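Local coordinates for conserved domain protein (Bacillus anthracis, PDB 3FBQ) that is of unknown function but is built mostly of antiparallel beta sheets and probably carries immunoglobulin-like domains of the E-set type, at residues Gly154-Ser157 against Ile162-Asn165; Met166-Met171 against Ile177-Gln182; Gly187-Trp192 against Pro221-Trp226. All coordinates share one frame; numbering follows the deposited sequence.

Interaction 1 (Gly154-Ser157 against Ile162-Asn165); sequences GGSS and IKAN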
loop_
_atom_site.group_PDB
_atom_site.type_symbol
_atom_site.label_atom_id
_atom_site.label_comp_id
_atom_site.label_asym_id
_atom_site.label_seq_id
_atom_site.Cartn_x
_atom_site.Cartn_y
_atom_site.Cartn_z
ATOM N N GLY A 154 19.317 21.336 -27.952
ATOM C CA GLY A 154 18.121 22.151 -28.167
ATOM C C GLY A 154 17.559 21.718 -29.501
ATOM O O GLY A 154 18.053 20.752 -30.097
ATOM N N GLY A 155 16.544 22.403 -29.995
ATOM C CA GLY A 155 15.896 21.945 -31.211
ATOM C C GLY A 155 14.453 21.787 -30.861
ATOM O O GLY A 155 14.148 21.466 -29.726
ATOM N N SER A 156 13.576 22.004 -31.827
ATOM C CA SER A 156 12.162 22.073 -31.584
ATOM C C SER A 156 11.395 22.084 -32.906
ATOM O O SER A 156 11.988 22.366 -33.923
ATOM C CB SER A 156 11.858 23.340 -30.780
ATOM O OG SER A 156 11.587 24.437 -31.645
ATOM N N SER A 157 10.103 21.778 -32.866
ATOM C CA SER A 157 9.178 22.220 -33.902
ATOM C C SER A 157 7.824 22.594 -33.310
ATOM O O SER A 157 7.350 21.958 -32.369
ATOM C CB SER A 157 9.005 21.133 -34.965
ATOM O OG SER A 157 10.011 20.143 -34.851
ATOM N N ILE A 162 1.940 24.480 -29.796
ATOM C CA ILE A 162 1.824 23.108 -29.396
ATOM C C ILE A 162 3.032 22.466 -29.974
ATOM O O ILE A 162 3.025 22.147 -31.135
ATOM C CB ILE A 162 0.720 22.442 -30.113
ATOM C CG1 ILE A 162 -0.500 22.384 -29.243
ATOM C CG2 ILE A 162 1.134 21.063 -30.404
ATOM C CD1 ILE A 162 -1.095 21.067 -29.232
ATOM N N LYS A 163 4.079 22.309 -29.191
ATOM C CA LYS A 163 5.408 22.514 -29.701
ATOM C C LYS A 163 6.371 21.718 -28.874
ATOM O O LYS A 163 6.224 21.701 -27.681
ATOM C CB LYS A 163 5.737 23.976 -29.595
ATOM C CG LYS A 163 6.770 24.282 -28.597
ATOM C CD LYS A 163 8.047 24.605 -29.287
ATOM C CE LYS A 163 8.384 26.044 -29.162
ATOM N NZ LYS A 163 9.652 26.289 -28.467
ATOM N N ALA A 164 7.347 21.044 -29.482
ATOM C CA ALA A 164 8.134 20.042 -28.722
ATOM C C ALA A 164 9.590 20.454 -28.586
ATOM O O ALA A 164 10.239 20.715 -29.590
ATOM C CB ALA A 164 8.009 18.679 -29.358
ATOM N N ASN A 165 10.111 20.554 -27.372
ATOM C CA ASN A 165 11.517 20.953 -27.200
ATOM C C ASN A 165 12.432 19.885 -26.693
ATOM O O ASN A 165 12.217 19.346 -25.602
ATOM C CB ASN A 165 11.619 22.123 -26.249
ATOM C CG ASN A 165 10.626 23.179 -26.565
ATOM O OD1 ASN A 165 10.810 23.953 -27.520
ATOM N ND2 ASN A 165 9.529 23.205 -25.803
#

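Interaction 2 (Met166-Met171 against Ile177-Gln182); sequences MEKVAM and ILYYNQ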
loop_
_atom_site.group_PDB
_atom_site.type_symbol
_atom_site.label_atom_id
_atom_site.label_comp_id
_atom_site.label_asym_id
_atom_site.label_seq_id
_atom_site.Cartn_x
_atom_site.Cartn_y
_atom_site.Cartn_z
ATOM N N MET A 166 13.473 19.597 -27.460
ATOM C CA MET A 166 14.486 18.679 -27.000
ATOM C C MET A 166 15.192 19.339 -25.802
ATOM O O MET A 166 15.109 20.566 -25.613
ATOM C CB MET A 166 15.441 18.377 -28.179
ATOM C CG MET A 166 14.871 17.433 -29.338
ATOM S SD MET A 166 13.870 15.971 -28.788
ATOM C CE MET A 166 12.225 16.678 -28.658
ATOM N N GLU A 167 15.842 18.559 -24.955
ATOM C CA GLU A 167 16.541 19.144 -23.789
ATOM C C GLU A 167 17.899 18.473 -23.608
ATOM O O GLU A 167 18.946 19.129 -23.410
ATOM C CB GLU A 167 15.741 18.938 -22.491
ATOM C CG GLU A 167 14.692 20.006 -22.045
ATOM C CD GLU A 167 13.830 19.497 -20.839
ATOM O OE1 GLU A 167 12.860 20.177 -20.362
ATOM O OE2 GLU A 167 14.107 18.370 -20.360
ATOM N N LYS A 168 17.886 17.149 -23.668
ATOM C CA LYS A 168 19.092 16.433 -23.352
ATOM C C LYS A 168 19.152 15.094 -24.021
ATOM O O LYS A 168 18.116 14.499 -24.319
ATOM C CB LYS A 168 19.173 16.230 -21.851
ATOM C CG LYS A 168 20.589 16.315 -21.385
ATOM C CD LYS A 168 20.797 15.595 -20.079
ATOM C CE LYS A 168 20.083 16.284 -18.897
ATOM N NZ LYS A 168 20.250 17.769 -18.997
ATOM N N VAL A 169 20.350 14.583 -24.222
ATOM C CA VAL A 169 20.460 13.229 -24.717
ATOM C C VAL A 169 21.478 12.494 -23.841
ATOM O O VAL A 169 22.428 13.129 -23.385
ATOM C CB VAL A 169 20.840 13.224 -26.235
ATOM C CG1 VAL A 169 22.219 13.867 -26.471
ATOM C CG2 VAL A 169 20.742 11.820 -26.844
ATOM N N ALA A 170 21.286 11.193 -23.566
ATOM C CA ALA A 170 22.246 10.462 -22.739
ATOM C C ALA A 170 22.464 9.012 -23.186
ATOM O O ALA A 170 21.526 8.288 -23.334
ATOM C CB ALA A 170 21.872 10.547 -21.254
ATOM N N MET A 171 23.715 8.586 -23.360
ATOM C CA MET A 171 23.985 7.350 -24.079
ATOM C C MET A 171 24.791 6.403 -23.200
ATOM O O MET A 171 25.933 6.699 -22.898
ATOM C CB MET A 171 24.672 7.674 -25.426
ATOM C CG MET A 171 23.941 8.845 -26.267
ATOM S SD MET A 171 25.009 9.766 -27.513
ATOM C CE MET A 171 25.789 11.112 -26.582
ATOM N N ILE A 177 18.905 7.855 -23.703
ATOM C CA ILE A 177 17.705 8.613 -23.199
ATOM C C ILE A 177 17.452 9.953 -23.854
ATOM O O ILE A 177 18.347 10.759 -23.969
ATOM C CB ILE A 177 17.825 8.888 -21.702
ATOM C CG1 ILE A 177 18.066 7.582 -20.921
ATOM C CG2 ILE A 177 16.600 9.623 -21.198
ATOM C CD1 ILE A 177 18.491 7.838 -19.526
ATOM N N LEU A 178 16.232 10.198 -24.292
ATOM C CA LEU A 178 15.873 11.560 -24.762
ATOM C C LEU A 178 15.039 12.352 -23.733
ATOM O O LEU A 178 13.921 11.962 -23.395
ATOM C CB LEU A 178 15.147 11.524 -26.110
ATOM C CG LEU A 178 15.936 10.882 -27.265
ATOM C CD1 LEU A 178 15.077 10.872 -28.489
ATOM C CD2 LEU A 178 17.294 11.489 -27.579
ATOM N N TYR A 179 15.593 13.452 -23.247
ATOM C CA TYR A 179 14.852 14.333 -22.391
ATOM C C TYR A 179 14.230 15.460 -23.189
ATOM O O TYR A 179 14.867 16.122 -24.000
ATOM C CB TYR A 179 15.794 14.979 -21.443
ATOM C CG TYR A 179 16.448 14.052 -20.494
ATOM C CD1 TYR A 179 15.869 13.780 -19.237
ATOM C CD2 TYR A 179 17.715 13.474 -20.804
ATOM C CE1 TYR A 179 16.493 12.974 -18.337
ATOM C CE2 TYR A 179 18.362 12.643 -19.876
ATOM C CZ TYR A 179 17.739 12.407 -18.651
ATOM O OH TYR A 179 18.364 11.595 -17.739
ATOM N N TYR A 180 12.988 15.738 -22.900
ATOM C CA TYR A 180 12.329 16.790 -23.624
ATOM C C TYR A 180 10.989 17.217 -22.963
ATOM O O TYR A 180 10.610 16.693 -21.903
ATOM C CB TYR A 180 12.120 16.287 -25.034
ATOM C CG TYR A 180 11.081 15.206 -25.070
ATOM C CD1 TYR A 180 11.400 13.876 -24.754
ATOM C CD2 TYR A 180 9.748 15.518 -25.404
ATOM C CE1 TYR A 180 10.400 12.884 -24.775
ATOM C CE2 TYR A 180 8.745 14.532 -25.437
ATOM C CZ TYR A 180 9.074 13.237 -25.122
ATOM O OH TYR A 180 8.080 12.312 -25.195
ATOM N N ASN A 181 10.287 18.175 -23.588
ATOM C CA ASN A 181 9.031 18.722 -23.021
ATOM C C ASN A 181 8.129 19.276 -24.068
ATOM O O ASN A 181 8.596 19.633 -25.134
ATOM C CB ASN A 181 9.267 19.809 -21.976
ATOM C CG ASN A 181 10.082 20.936 -22.498
ATOM O OD1 ASN A 181 9.714 21.659 -23.431
ATOM N ND2 ASN A 181 11.217 21.103 -21.888
ATOM N N GLN A 182 6.838 19.357 -23.734
ATOM C CA GLN A 182 5.813 19.889 -24.609
ATOM C C GLN A 182 5.427 21.192 -23.998
ATOM O O GLN A 182 5.418 21.313 -22.772
ATOM C CB GLN A 182 4.590 18.955 -24.699
ATOM C CG GLN A 182 3.983 18.486 -23.384
ATOM C CD GLN A 182 2.793 17.522 -23.569
ATOM O OE1 GLN A 182 1.655 17.778 -23.094
ATOM N NE2 GLN A 182 3.052 16.396 -24.228
#

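Interaction 3 (Gly187-Trp192 against Pro221-Trp226); sequences GARKEW and PYNIRW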
loop_
_atom_site.group_PDB
_atom_site.type_symbol
_atom_site.label_atom_id
_atom_site.label_comp_id
_atom_site.label_asym_id
_atom_site.label_seq_id
_atom_site.Cartn_x
_atom_site.Cartn_y
_atom_site.Cartn_z
ATOM N N GLY A 187 -4.272 29.609 -27.055
ATOM C CA GLY A 187 -5.129 29.130 -28.138
ATOM C C GLY A 187 -5.464 27.653 -27.967
ATOM O O GLY A 187 -6.613 27.287 -27.671
ATOM N N ALA A 188 -4.427 26.813 -28.087
ATOM C CA ALA A 188 -4.551 25.363 -28.130
ATOM C C ALA A 188 -5.134 24.734 -26.846
ATOM O O ALA A 188 -5.985 23.813 -26.916
ATOM C CB ALA A 188 -3.239 24.789 -28.442
ATOM N N ARG A 189 -4.698 25.229 -25.684
ATOM C CA ARG A 189 -5.190 24.681 -24.395
ATOM C C ARG A 189 -6.707 24.682 -24.377
ATOM O O ARG A 189 -7.346 23.815 -23.751
ATOM C CB ARG A 189 -4.717 25.495 -23.183
ATOM C CG ARG A 189 -3.246 25.724 -23.106
ATOM C CD ARG A 189 -2.860 26.122 -21.729
ATOM N NE ARG A 189 -1.451 25.862 -21.562
ATOM C CZ ARG A 189 -0.828 25.682 -20.405
ATOM N NH1 ARG A 189 -1.490 25.731 -19.249
ATOM N NH2 ARG A 189 0.479 25.430 -20.412
ATOM N N LYS A 190 -7.263 25.663 -25.091
ATOM C CA LYS A 190 -8.664 25.952 -24.999
ATOM C C LYS A 190 -9.498 24.945 -25.747
ATOM O O LYS A 190 -10.595 24.599 -25.299
ATOM C CB LYS A 190 -8.949 27.380 -25.434
ATOM C CG LYS A 190 -8.549 28.390 -24.359
ATOM C CD LYS A 190 -9.433 29.657 -24.379
ATOM C CE LYS A 190 -9.220 30.529 -25.616
ATOM N NZ LYS A 190 -7.957 31.306 -25.526
ATOM N N GLU A 191 -8.988 24.435 -26.862
ATOM C CA GLU A 191 -9.790 23.441 -27.579
ATOM C C GLU A 191 -9.452 21.980 -27.264
ATOM O O GLU A 191 -9.961 21.068 -27.925
ATOM C CB GLU A 191 -9.868 23.712 -29.092
ATOM C CG GLU A 191 -8.562 23.621 -29.855
ATOM C CD GLU A 191 -8.762 23.407 -31.381
ATOM O OE1 GLU A 191 -9.236 22.314 -31.794
ATOM O OE2 GLU A 191 -8.428 24.326 -32.168
ATOM N N TRP A 192 -8.602 21.769 -26.265
ATOM C CA TRP A 192 -8.003 20.460 -26.030
ATOM C C TRP A 192 -7.550 20.314 -24.582
ATOM O O TRP A 192 -7.054 21.264 -23.977
ATOM C CB TRP A 192 -6.822 20.234 -26.977
ATOM C CG TRP A 192 -7.173 20.393 -28.423
ATOM C CD1 TRP A 192 -7.020 21.514 -29.186
ATOM C CD2 TRP A 192 -7.739 19.396 -29.285
ATOM N NE1 TRP A 192 -7.455 21.278 -30.468
ATOM C CE2 TRP A 192 -7.900 19.986 -30.554
ATOM C CE3 TRP A 192 -8.123 18.064 -29.106
ATOM C CZ2 TRP A 192 -8.430 19.289 -31.639
ATOM C CZ3 TRP A 192 -8.648 17.374 -30.183
ATOM C CH2 TRP A 192 -8.797 17.987 -31.433
ATOM N N PRO A 221 -1.509 21.165 -16.548
ATOM C CA PRO A 221 -1.796 19.891 -17.165
ATOM C C PRO A 221 -1.178 19.702 -18.543
ATOM O O PRO A 221 -1.362 18.626 -19.099
ATOM C CB PRO A 221 -3.351 19.887 -17.248
ATOM C CG PRO A 221 -3.779 20.771 -16.176
ATOM C CD PRO A 221 -2.748 21.846 -16.115
ATOM N N TYR A 222 -0.431 20.698 -19.050
ATOM C CA TYR A 222 -0.078 20.835 -20.494
ATOM C C TYR A 222 1.399 20.891 -20.787
ATOM O O TYR A 222 1.863 20.209 -21.702
ATOM C CB TYR A 222 -0.618 22.137 -21.069
ATOM C CG TYR A 222 -2.100 22.227 -21.108
ATOM C CD1 TYR A 222 -2.802 22.901 -20.093
ATOM C CD2 TYR A 222 -2.824 21.640 -22.155
ATOM C CE1 TYR A 222 -4.200 23.005 -20.121
ATOM C CE2 TYR A 222 -4.241 21.714 -22.181
ATOM C CZ TYR A 222 -4.914 22.405 -21.160
ATOM O OH TYR A 222 -6.287 22.478 -21.188
ATOM N N ASN A 223 2.116 21.776 -20.087
ATOM C CA ASN A 223 3.574 21.841 -20.183
ATOM C C ASN A 223 4.290 20.764 -19.327
ATOM O O ASN A 223 4.574 20.998 -18.128
ATOM C CB ASN A 223 4.034 23.231 -19.775
ATOM C CG ASN A 223 3.743 24.296 -20.857
ATOM O OD1 ASN A 223 2.744 24.236 -21.619
ATOM N ND2 ASN A 223 4.631 25.282 -20.928
ATOM N N ILE A 224 4.556 19.603 -19.945
ATOM C CA ILE A 224 5.083 18.424 -19.275
ATOM C C ILE A 224 6.541 18.163 -19.741
ATOM O O ILE A 224 6.784 18.010 -20.919
ATOM C CB ILE A 224 4.193 17.123 -19.570
ATOM C CG1 ILE A 224 2.668 17.327 -19.417
ATOM C CG2 ILE A 224 4.608 15.933 -18.792
ATOM C CD1 ILE A 224 2.267 18.285 -18.392
ATOM N N ARG A 225 7.495 18.084 -18.817
ATOM C CA ARG A 225 8.796 17.505 -19.089
ATOM C C ARG A 225 8.629 16.009 -19.052
ATOM O O ARG A 225 7.938 15.491 -18.162
ATOM C CB ARG A 225 9.808 17.937 -18.045
ATOM C CG ARG A 225 9.585 19.419 -17.621
ATOM C CD ARG A 225 10.769 20.022 -16.907
ATOM N NE ARG A 225 12.035 19.521 -17.473
ATOM C CZ ARG A 225 13.216 19.587 -16.849
ATOM N NH1 ARG A 225 13.287 20.134 -15.635
ATOM N NH2 ARG A 225 14.325 19.095 -17.421
ATOM N N TRP A 226 9.249 15.324 -20.027
ATOM C CA TRP A 226 9.149 13.881 -20.207
ATOM C C TRP A 226 10.528 13.357 -20.443
ATOM O O TRP A 226 11.468 14.098 -20.756
ATOM C CB TRP A 226 8.454 13.557 -21.537
ATOM C CG TRP A 226 7.102 14.031 -21.779
ATOM C CD1 TRP A 226 6.733 15.133 -22.514
ATOM C CD2 TRP A 226 5.919 13.395 -21.391
ATOM N NE1 TRP A 226 5.366 15.238 -22.562
ATOM C CE2 TRP A 226 4.844 14.183 -21.859
ATOM C CE3 TRP A 226 5.643 12.252 -20.633
ATOM C CZ2 TRP A 226 3.511 13.854 -21.596
ATOM C CZ3 TRP A 226 4.318 11.921 -20.357
ATOM C CH2 TRP A 226 3.272 12.716 -20.830
#

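Interaction 1 (Gly154-Ser157 against Ile162-Asn165)
Ser157 and Ala164 exchange the backbone hydrogen bonds of this contact, and the two bonds are unequal. Ala164 N reaches Ser157 O at 3.0 Å with an N-H...O angle of 159°, whereas the return bond from Ser157 N to Ala164 O, at 3.4 Å, is weak. The same two carbonyl oxygens also receive CA-H...O contacts, Ser156 CA lying 3.1 Å from Ala164 O and Lys163 CA 3.3 Å from Ser157 O. Each oxygen thus meets an N-H and a C-H from the opposing strand.

These segments belong to a beta hairpin of strands 149-157 and 162-171, the former being the outermost strand of its sheet within the chain, and the ladder is loose here. Gly155 has a positive phi of 124°, a conformation that glycine takes up readily, which suits it to this irregular stretch.

Side-chain polar contacts gather around Asn165. With CG beside the backbone N and anti to the carbonyl carbon (chi1 -46°), its amide lies against Ser156, whose CB is 3.5 Å from Asn165 OD1. The Lys163 chain bends at several torsions and brings NZ to 2.8 Å from the same OD1, in the carbonyl plane and on a lone pair. The other end of the amide, ND2, donates to Asn181 OD1 on the next strand, a use of both ends for which asparagine is well suited. Ser157 OG makes a weak hydrogen bond with Asp285 N.

Apolar contact across the pair is slight. The small Ala164 is buried, while Ser157 packs against Ile286 of strand 281-289.

Interaction 2 (Met166-Met171 against Ile177-Gln182)
Tyr179 and Lys168 run side by side because the tyrosine CG stands beside its backbone N, anti to the carbonyl carbon (chi1 -65°), while the lysine chain bends late. Its CE lies over one face of the ring and Ile177 CG2 over the opposite one, both toward the rim. Lys168 CB lies 3.3 Å from Tyr179 CD2. The ammonium is too distant for more than a weak cation-pi attraction, so the lysine serves chiefly through its methylenes. Ala170 CB sits at the ring edge, where a small residue fits, and Tyr179 OH is hydrogen-bonded to Arg52 NE.

On the other side of the sheet, Val169 CG2 meets Leu178 CD2 at 3.5 Å, and Met166 CE reaches Tyr180 CB at 3.6 Å. In each pair the side chains point the same way; Met166 and Tyr180 pack on Leu199, Leu178 on Val201, and Val169 on Ile153.

The strands form an antiparallel hairpin interrupted by a classic beta bulge, in which Glu167 and Lys168 together stand opposite the single residue Tyr179. Tyr179 O takes Lys168 N at 3.2 Å and, more weakly, Glu167 N at 2.8 Å. Tyr179 N returns a bond to Lys168 O at 2.9 Å, and beyond it Ala170 and Ile177 bond in both directions.

At the bulge the extended Glu167 side chain runs toward Asn181 ND2, a pair modelled too close for its length to be trusted. With Arg225 as its salt-bridge partner, the Glu167 carboxylate is probably held in its charged form.

Interaction 3 (Gly187-Trp192 against Pro221-Trp226)
Arg189 lies over one face of the Tyr222 ring. Its CD makes a CH-pi contact 3.9 Å from the ring centroid, and beyond it the guanidinium, its plane turned 36° from the ring, passes over the CD1 side, with CZ 3.4 Å from Tyr222 CD1. Extension from CG to NE lays the methylenes and the head group along the ring. At the guanidinium edge, Arg189 NH2 donates a weak hydrogen bond to Asn223 OD1 at 2.8 Å. The phenol end reaches the backbone at Arg189 and Trp192: Tyr222 OH stands 3.1 Å from both Trp192 O and Arg189 O, and it also makes a weak hydrogen bond with Asp193 OD1.

The contact thus joins the short helix 186-191, which directly follows strand 175-184, to the loop leading into strand 224-231, the neighbour of that strand in an antiparallel sheet. Tyrosine fits the junction by giving a face to the arginine and a hydroxyl to the backbone carbonyls there.

Further out, Asp220 fixes both partners: its OD2 forms a salt bridge with Arg189 NH2 and accepts hydrogen bonds from the backbone N atoms of Tyr222 and Asn223. Val184 adds a second clamp, its O taking Arg189 NE and its N donating to Asn223 OD1. Beside this loop the second subunit approaches, Lys41 of that chain hydrogen bonding to Pro221 O.

Overall arrangement
All three contacts belong to one antiparallel sheet and its flanking helix. Interactions 1 and 2 share strand 162-171, with centres about 11 Å apart; Gly155 O meets Met166 N at 3.0 Å where one contact passes into the next. Interactions 2 and 3, about 19 Å apart between centres, are joined across strands 175-184 and 224-231, Tyr180 O lying 2.7 Å from Trp226 N; the Glu167-Arg225 salt bridge (OE2 to NH2 3.0 Å) also ties them. Interaction 3 returns to interaction 1, about 14 Å away between centres, where Ala188 CB packs 3.7 Å from Ile162 CG1. The helix thus touches the strand that begins the second hairpin.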